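Local coordinates for phytase (Citrobacter braakii, PDB 3ZHC), which belongs to branch 2 of the histidine phosphatase superfamily and combines a mixed beta sheet flanked by helices with a largely helical region, at residues V36-V41 / T348-E353; S340-P345 / F373-L378. The protein carries 2 engineered substitutions. All coordinates share one frame; numbering follows the deposited sequence.

Contact 1. Residues V36-V41 / T348-E353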
loop_
_atom_site.group_PDB
_atom_site.type_symbol
_atom_site.label_atom_id
_atom_site.label_comp_id
_atom_site.label_asym_id
_atom_site.label_seq_id
_atom_site.Cartn_x
_atom_site.Cartn_y
_atom_site.Cartn_z
ATOM N N VAL B 36 -24.148 -1.253 -3.409
ATOM C CA VAL B 36 -23.911 -2.650 -3.062
ATOM C C VAL B 36 -23.169 -2.577 -1.725
ATOM O O VAL B 36 -22.014 -2.124 -1.669
ATOM C CB VAL B 36 -23.085 -3.404 -4.087
ATOM C CG1 VAL B 36 -22.871 -4.826 -3.626
ATOM C CG2 VAL B 36 -23.770 -3.401 -5.421
ATOM N N SER B 37 -23.835 -3.011 -0.658
ATOM C CA SER B 37 -23.284 -2.950 0.707
ATOM C C SER B 37 -22.969 -4.315 1.250
ATOM O O SER B 37 -23.734 -5.279 1.032
ATOM C CB SER B 37 -24.285 -2.294 1.647
ATOM O OG SER B 37 -23.782 -2.195 2.985
ATOM N N ARG B 38 -21.842 -4.406 1.953
ATOM C CA ARG B 38 -21.549 -5.549 2.769
ATOM C C ARG B 38 -22.407 -5.391 4.005
ATOM O O ARG B 38 -22.673 -4.260 4.469
ATOM C CB ARG B 38 -20.072 -5.606 3.216
ATOM C CG ARG B 38 -19.736 -6.849 4.067
ATOM C CD ARG B 38 -18.384 -6.828 4.656
ATOM N NE ARG B 38 -18.185 -7.977 5.538
ATOM C CZ ARG B 38 -17.125 -8.173 6.344
ATOM N NH1 ARG B 38 -16.106 -7.302 6.402
ATOM N NH2 ARG B 38 -17.082 -9.268 7.102
ATOM N N HIS B 39 -22.851 -6.525 4.536
ATOM C CA HIS B 39 -23.548 -6.571 5.814
ATOM C C HIS B 39 -22.736 -5.891 6.908
ATOM O O HIS B 39 -21.500 -5.765 6.802
ATOM C CB HIS B 39 -23.811 -8.018 6.222
ATOM C CG HIS B 39 -22.576 -8.863 6.244
ATOM N ND1 HIS B 39 -21.625 -8.769 7.238
ATOM C CD2 HIS B 39 -22.130 -9.804 5.385
ATOM C CE1 HIS B 39 -20.654 -9.621 6.994
ATOM N NE2 HIS B 39 -20.933 -10.262 5.878
ATOM N N GLY B 40 -23.416 -5.464 7.966
ATOM C CA GLY B 40 -22.758 -4.818 9.097
ATOM C C GLY B 40 -21.952 -5.779 9.959
ATOM O O GLY B 40 -21.785 -6.951 9.612
ATOM N N VAL B 41 -21.462 -5.263 11.092
ATOM C CA VAL B 41 -20.652 -6.040 12.049
ATOM C C VAL B 41 -21.404 -7.270 12.502
ATOM O O VAL B 41 -22.558 -7.182 12.920
ATOM C CB VAL B 41 -20.228 -5.202 13.298
ATOM C CG1 VAL B 41 -19.521 -6.087 14.371
ATOM C CG2 VAL B 41 -19.341 -4.036 12.886
ATOM N N THR B 348 -12.809 -4.586 2.446
ATOM C CA THR B 348 -14.215 -4.859 2.300
ATOM C C THR B 348 -14.810 -4.902 3.734
ATOM O O THR B 348 -15.275 -5.965 4.201
ATOM C CB THR B 348 -14.397 -6.159 1.540
ATOM O OG1 THR B 348 -13.660 -7.207 2.194
ATOM C CG2 THR B 348 -13.877 -6.004 0.121
ATOM N N PRO B 349 -14.804 -3.740 4.435
ATOM C CA PRO B 349 -15.181 -3.699 5.857
ATOM C C PRO B 349 -16.700 -3.802 6.112
ATOM O O PRO B 349 -17.489 -3.585 5.182
ATOM C CB PRO B 349 -14.691 -2.330 6.281
ATOM C CG PRO B 349 -14.952 -1.487 5.056
ATOM C CD PRO B 349 -14.625 -2.373 3.896
ATOM N N PRO B 350 -17.106 -4.123 7.373
ATOM C CA PRO B 350 -18.523 -4.235 7.715
ATOM C C PRO B 350 -19.298 -2.960 7.359
ATOM O O PRO B 350 -18.881 -1.870 7.716
ATOM C CB PRO B 350 -18.493 -4.465 9.227
ATOM C CG PRO B 350 -17.175 -5.089 9.468
ATOM C CD PRO B 350 -16.256 -4.402 8.552
ATOM N N GLY B 351 -20.402 -3.111 6.642
ATOM C CA GLY B 351 -21.188 -1.955 6.201
ATOM C C GLY B 351 -20.577 -1.148 5.054
ATOM O O GLY B 351 -21.154 -0.140 4.661
ATOM N N GLY B 352 -19.419 -1.580 4.513
ATOM C CA GLY B 352 -18.749 -0.873 3.401
ATOM C C GLY B 352 -19.638 -0.855 2.166
ATOM O O GLY B 352 -20.250 -1.876 1.813
ATOM N N GLU B 353 -19.712 0.300 1.511
ATOM C CA GLU B 353 -20.617 0.495 0.385
ATOM C C GLU B 353 -19.889 0.871 -0.857
ATOM O O GLU B 353 -19.113 1.804 -0.848
ATOM C CB GLU B 353 -21.599 1.603 0.711
ATOM C CG GLU B 353 -22.533 1.280 1.827
ATOM C CD GLU B 353 -23.467 2.437 2.186
ATOM O OE1 GLU B 353 -23.370 3.523 1.555
ATOM O OE2 GLU B 353 -24.295 2.255 3.103
HETATM O O HOH W 1 -23.850 0.099 4.410
#
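Arg38 lies alongside the loop 348-353 with its chain extended from CG to NE, which carries the guanidinium to Thr348 and Pro350. NH1 donates to Thr348 O at 2.7 Å; it lies in the carbonyl plane, but the oxygen is tilted 30° from the guanidinium plane and the bond is bent, 134° at the hydrogen. Pro350 lays its CG over one face of the guanidinium, and its CB meets Val41 CG2 at 3.8 Å. Salt bridges to Glu240, Asp325 and Asp346 help fix the rotation of the group.

The backbones pair too: Arg38 N bonds to Gly352 O at 3.0 Å, and Gly351 N to His39 O at 2.9 Å. Pro349 to Gly352 form a type II turn, in which proline suits the second place and Gly351, with positive phi, the third.

Across the antiparallel, non-hydrogen-bonded pair Ser37-Glu353, one water joins Ser37 OG, Gly351 O and Glu353 OE2, while Glu353 OE1 is held by Gln84. Serine, small and polar, suits this place, since its OG accepts from the water and donates to Arg38 O at 2.8 Å. Charge and backbone bonds together thus hold the buried Arg-His-Gly signature of the family firmly in place.

Contact 2. Residues S340-P345 / F373-L378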
loop_
_atom_site.group_PDB
_atom_site.type_symbol
_atom_site.label_atom_id
_atom_site.label_comp_id
_atom_site.label_asym_id
_atom_site.label_seq_id
_atom_site.Cartn_x
_atom_site.Cartn_y
_atom_site.Cartn_z
ATOM N N SER B 340 -7.554 1.482 -1.195
ATOM C CA SER B 340 -7.186 1.340 0.217
ATOM C C SER B 340 -8.055 2.368 0.935
ATOM O O SER B 340 -8.268 3.470 0.400
ATOM C CB SER B 340 -5.711 1.623 0.444
ATOM O OG SER B 340 -5.331 1.379 1.791
ATOM N N LEU B 341 -8.556 2.012 2.127
ATOM C CA LEU B 341 -9.488 2.854 2.889
ATOM C C LEU B 341 -8.809 3.485 4.089
ATOM O O LEU B 341 -8.484 2.784 5.027
ATOM C CB LEU B 341 -10.681 2.011 3.351
ATOM C CG LEU B 341 -11.427 1.228 2.273
ATOM C CD1 LEU B 341 -12.537 0.404 2.890
ATOM C CD2 LEU B 341 -11.979 2.164 1.160
ATOM N N PRO B 342 -8.581 4.843 4.067
ATOM C CA PRO B 342 -7.939 5.504 5.236
ATOM C C PRO B 342 -8.601 5.172 6.566
ATOM O O PRO B 342 -9.828 5.246 6.685
ATOM C CB PRO B 342 -8.075 6.993 4.917
ATOM C CG PRO B 342 -7.994 7.045 3.406
ATOM C CD PRO B 342 -8.756 5.799 2.936
ATOM N N GLY B 343 -7.791 4.790 7.548
ATOM C CA GLY B 343 -8.307 4.416 8.865
ATOM C C GLY B 343 -9.149 3.128 8.941
ATOM O O GLY B 343 -9.742 2.868 9.976
ATOM N N GLN B 344 -9.197 2.329 7.850
ATOM C CA GLN B 344 -9.984 1.072 7.818
ATOM C C GLN B 344 -9.147 -0.070 7.192
ATOM O O GLN B 344 -9.080 -0.194 5.971
ATOM C CB GLN B 344 -11.308 1.276 7.085
ATOM C CG GLN B 344 -12.195 0.002 6.978
ATOM C CD GLN B 344 -12.389 -0.722 8.304
ATOM O OE1 GLN B 344 -11.795 -1.782 8.537
ATOM N NE2 GLN B 344 -13.212 -0.153 9.178
ATOM N N PRO B 345 -8.505 -0.895 8.033
ATOM C CA PRO B 345 -7.628 -2.000 7.532
ATOM C C PRO B 345 -8.284 -3.066 6.618
ATOM O O PRO B 345 -7.576 -3.665 5.785
ATOM C CB PRO B 345 -7.136 -2.648 8.817
ATOM C CG PRO B 345 -7.230 -1.565 9.845
ATOM C CD PRO B 345 -8.459 -0.813 9.508
ATOM N N PHE B 373 -16.455 4.459 -2.791
ATOM C CA PHE B 373 -16.550 3.506 -1.688
ATOM C C PHE B 373 -16.808 4.292 -0.407
ATOM O O PHE B 373 -15.953 5.044 0.024
ATOM C CB PHE B 373 -15.326 2.588 -1.541
ATOM C CG PHE B 373 -15.641 1.333 -0.752
ATOM C CD1 PHE B 373 -15.602 1.332 0.629
ATOM C CD2 PHE B 373 -16.017 0.148 -1.415
ATOM C CE1 PHE B 373 -15.918 0.162 1.352
ATOM C CE2 PHE B 373 -16.332 -1.013 -0.697
ATOM C CZ PHE B 373 -16.282 -1.005 0.678
ATOM N N VAL B 374 -18.004 4.107 0.178
ATOM C CA VAL B 374 -18.412 4.778 1.433
ATOM C C VAL B 374 -18.321 3.764 2.589
ATOM O O VAL B 374 -18.845 2.647 2.490
ATOM C CB VAL B 374 -19.824 5.379 1.320
ATOM C CG1 VAL B 374 -20.264 5.990 2.631
ATOM C CG2 VAL B 374 -19.851 6.420 0.216
ATOM N N TYR B 375 -17.656 4.173 3.672
ATOM C CA TYR B 375 -17.345 3.299 4.798
ATOM C C TYR B 375 -17.125 4.097 6.084
ATOM O O TYR B 375 -17.073 5.322 6.054
ATOM C CB TYR B 375 -16.060 2.543 4.484
ATOM C CG TYR B 375 -14.826 3.451 4.514
ATOM C CD1 TYR B 375 -14.560 4.372 3.463
ATOM C CD2 TYR B 375 -13.934 3.410 5.598
ATOM C CE1 TYR B 375 -13.418 5.217 3.508
ATOM C CE2 TYR B 375 -12.796 4.247 5.650
ATOM C CZ TYR B 375 -12.544 5.141 4.614
ATOM O OH TYR B 375 -11.451 5.932 4.680
ATOM N N GLN B 376 -16.992 3.376 7.198
ATOM C CA GLN B 376 -16.627 3.953 8.491
ATOM C C GLN B 376 -15.257 3.493 8.841
ATOM O O GLN B 376 -14.926 2.303 8.639
ATOM C CB GLN B 376 -17.579 3.490 9.577
ATOM C CG GLN B 376 -18.976 4.127 9.482
ATOM C CD GLN B 376 -20.077 3.183 9.869
ATOM O OE1 GLN B 376 -20.137 2.079 9.367
ATOM N NE2 GLN B 376 -20.970 3.620 10.757
ATOM N N THR B 377 -14.430 4.404 9.373
ATOM C CA THR B 377 -13.115 4.026 9.882
ATOM C C THR B 377 -13.315 3.087 11.076
ATOM O O THR B 377 -14.399 3.067 11.688
ATOM C CB THR B 377 -12.254 5.243 10.304
ATOM O OG1 THR B 377 -12.932 6.002 11.304
ATOM C CG2 THR B 377 -11.962 6.146 9.106
ATOM N N LEU B 378 -12.289 2.311 11.399
ATOM C CA LEU B 378 -12.357 1.355 12.519
ATOM C C LEU B 378 -12.606 2.095 13.856
ATOM O O LEU B 378 -13.330 1.613 14.713
ATOM C CB LEU B 378 -11.077 0.487 12.562
ATOM C CG LEU B 378 -10.988 -0.696 13.540
ATOM C CD1 LEU B 378 -12.197 -1.624 13.414
ATOM C CD2 LEU B 378 -9.687 -1.466 13.327
#
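Tyr375 sets its ring against the loop 340-345, CG between the backbone N and the carbonyl carbon (chi1 71°), and Gln344 meets it with CG anti to the backbone N and a bend at chi2 (50°). That bend brings the amide to the 373-378 backbone: NE2 donates to Gln376 O at 3.0 Å, a nearly straight bond lying in both the amide and the carbonyl plane, while OE1 accepts from the N of Asp346. Gln344 CB, meanwhile, packs 3.6 Å from Tyr375 CE2.

One face of the tyrosine ring receives Leu341 CB in a CH-pi contact, displaced toward the rim. At the ring's edge the hydroxyl OH donates to Pro342 O at 2.7 Å, using a lone pair in the carbonyl plane. Tyrosine fits here because one side chain offers both a flat apolar face and a donor. Leu341 also branches to Phe373, CD1 standing 3.7 Å from CE1.

Gly343 takes positive phi, and its lack of a side chain suits a backbone that passes close to Thr377 CG2; its O accepts from Leu378 N at 3.0 Å. Leu341 to Gln344 form a type II turn with Pro-Gly at its corner. This turn docks on the end of strand 366-375 and the start of helix 378-382, where Thr377 is the N-cap, its OG1 bonded to Asp380 N: a classic helix-capping site.

In the fold
From the N terminus, strand 28-38 runs into the segment 36-41, whose partner 348-353 comes only after most of the helices; contact 1 thereby closes a loop of 306 residues. Contact 2 closes a far shorter one, 27 residues that include strand 353-361 and most of strand 366-375. Because 340-345 precedes 348-353 and 373-378 follows it, the two closures cross. Segments 340-345 and 348-353 both lie in the connection from helix 325-335 to strand 353-361, the latter reaching the first residue of that strand. The contacts touch directly: Pro349 packs on Leu341 and Gln344, and Glu353 N probably bonds to Val374 O. Together they tie this connection to three neighbouring strands of the mixed sheet and to helix 378-382.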